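Local coordinates for ESX-1 secretion-associated protein EspB (Mycobacterium marinum, PDB 7P0Z), which is secreted through the ESX-1 system of mycobacteria and assembles, here as seven subunits, into a channel-like structure that probably takes part in protein transport, at residues A37-L41 with T42-N46. Numbering follows the deposited sequence.
Sequences APSGL and TAANN
A44 meets S39, P38 and A37 where a loop becomes the helix 42-81 of the PE domain, a local case of a chain folding back over the start of its own helix. L41 is the N-cap residue. T42, the first helical residue, points away from the loop. A44 then points its methyl into the curve of the loop: its CB sits 3.6 Å from S39 OG, 3.9 Å from P38 CD and 4.3 Å from L41 CB, while A37 CB lies 3.8 Å from A44 O. Next, N45 N donates to L41 O at 3.2 Å with an N-H...O angle of 156°, the first i to i+4 bond of the helix, and A37 CB rests 3.9 Å from N45 CA. The hydroxyl beside A44 is itself held: OG of S39 stands between the backbone N and the carbonyl carbon (chi1 79°), and from there it accepts from L41 N at 3.1 Å, an ST turn. Y265 on helix 244-268 packs on S39, L41 and A44. With no polar atom in its side chain, the leucine at the cap position can offer the first turn only its backbone carbonyl; that bond and the ST turn before it fix the junction, while the methyl of A44 packs inside the curve.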
ATOM      1  N   ALA A  37      17.616  10.746 -31.857  1.00 42.69           N
ATOM      2  CA  ALA A  37      16.272  10.204 -31.876  1.00 42.69           C
ATOM      3  C   ALA A  37      16.248   8.922 -32.689  1.00 42.69           C
ATOM      4  O   ALA A  37      16.820   8.874 -33.777  1.00 42.69           O
ATOM      5  CB  ALA A  37      15.305  11.204 -32.463  1.00 42.69           C
ATOM      6  N   PRO A  38      15.630   7.865 -32.186  1.00 43.72           N
ATOM      7  CA  PRO A  38      15.602   6.607 -32.936  1.00 43.72           C
ATOM      8  C   PRO A  38      14.827   6.687 -34.238  1.00 43.72           C
ATOM      9  O   PRO A  38      15.137   5.944 -35.171  1.00 43.72           O
ATOM     10  CB  PRO A  38      14.943   5.637 -31.953  1.00 43.72           C
ATOM     11  CG  PRO A  38      14.980   6.312 -30.648  1.00 43.72           C
ATOM     12  CD  PRO A  38      14.949   7.759 -30.896  1.00 43.72           C
ATOM     13  N   SER A  39      13.834   7.558 -34.334  1.00 44.76           N
ATOM     14  CA  SER A  39      13.013   7.659 -35.521  1.00 44.76           C
ATOM     15  C   SER A  39      12.760   9.128 -35.792  1.00 44.76           C
ATOM     16  O   SER A  39      13.444   9.998 -35.256  1.00 44.76           O
ATOM     17  CB  SER A  39      11.701   6.890 -35.352  1.00 44.76           C
ATOM     18  OG  SER A  39      10.790   7.638 -34.588  1.00 44.76           O
ATOM     19  N   GLY A  40      11.780   9.404 -36.644  1.00 44.79           N
ATOM     20  CA  GLY A  40      11.367  10.750 -36.942  1.00 44.79           C
ATOM     21  C   GLY A  40      10.166  11.215 -36.175  1.00 44.79           C
ATOM     22  O   GLY A  40       9.761  12.367 -36.324  1.00 44.79           O
ATOM     23  N   LEU A  41       9.588  10.366 -35.344  1.00 44.46           N
ATOM     24  CA  LEU A  41       8.437  10.766 -34.563  1.00 44.46           C
ATOM     25  C   LEU A  41       8.797  11.863 -33.575  1.00 44.46           C
ATOM     26  O   LEU A  41       9.933  11.975 -33.122  1.00 44.46           O
ATOM     27  CB  LEU A  41       7.869   9.571 -33.832  1.00 44.46           C
ATOM     28  CG  LEU A  41       7.436   8.529 -34.861  1.00 44.46           C
ATOM     29  CD1 LEU A  41       7.151   7.209 -34.205  1.00 44.46           C
ATOM     30  CD2 LEU A  41       6.229   9.021 -35.608  1.00 44.46           C
ATOM     31  N   THR A  42       7.818  12.697 -33.259  1.00 43.10           N
ATOM     32  CA  THR A  42       8.082  13.817 -32.372  1.00 43.10           C
ATOM     33  C   THR A  42       8.356  13.343 -30.952  1.00 43.10           C
ATOM     34  O   THR A  42       9.196  13.914 -30.251  1.00 43.10           O
ATOM     35  CB  THR A  42       6.918  14.804 -32.417  1.00 43.10           C
ATOM     36  OG1 THR A  42       7.189  15.909 -31.561  1.00 43.10           O
ATOM     37  CG2 THR A  42       5.656  14.160 -31.954  1.00 43.10           C
ATOM     38  N   ALA A  43       7.674  12.291 -30.514  1.00 42.56           N
ATOM     39  CA  ALA A  43       7.927  11.763 -29.187  1.00 42.56           C
ATOM     40  C   ALA A  43       9.333  11.200 -29.087  1.00 42.56           C
ATOM     41  O   ALA A  43       9.969  11.282 -28.037  1.00 42.56           O
ATOM     42  CB  ALA A  43       6.898  10.700 -28.837  1.00 42.56           C
ATOM     43  N   ALA A  44       9.832  10.624 -30.172  1.00 43.21           N
ATOM     44  CA  ALA A  44      11.196  10.126 -30.165  1.00 43.21           C
ATOM     45  C   ALA A  44      12.191  11.258 -30.003  1.00 43.21           C
ATOM     46  O   ALA A  44      13.177  11.131 -29.276  1.00 43.21           O
ATOM     47  CB  ALA A  44      11.477   9.351 -31.444  1.00 43.21           C
ATOM     48  N   ASN A  45      11.960  12.369 -30.685  1.00 43.04           N
ATOM     49  CA  ASN A  45      12.857  13.497 -30.539  1.00 43.04           C
ATOM     50  C   ASN A  45      12.801  14.047 -29.127  1.00 43.04           C
ATOM     51  O   ASN A  45      13.830  14.404 -28.549  1.00 43.04           O
ATOM     52  CB  ASN A  45      12.505  14.575 -31.544  1.00 43.04           C
ATOM     53  CG  ASN A  45      13.517  15.671 -31.562  1.00 43.04           C
ATOM     54  OD1 ASN A  45      13.258  16.784 -31.118  1.00 43.04           O
ATOM     55  ND2 ASN A  45      14.690  15.369 -32.081  1.00 43.04           N
ATOM     56  N   ASN A  46      11.605  14.111 -28.555  1.00 42.69           N
ATOM     57  CA  ASN A  46      11.472  14.521 -27.168  1.00 42.69           C
ATOM     58  C   ASN A  46      12.251  13.609 -26.247  1.00 42.69           C
ATOM     59  O   ASN A  46      12.905  14.074 -25.315  1.00 42.69           O
ATOM     60  CB  ASN A  46      10.010  14.520 -26.767  1.00 42.69           C
ATOM     61  CG  ASN A  46       9.277  15.675 -27.309  1.00 42.69           C
ATOM     62  OD1 ASN A  46       9.805  16.434 -28.105  1.00 42.69           O
ATOM     63  ND2 ASN A  46       8.035  15.810 -26.914  1.00 42.69           N
TER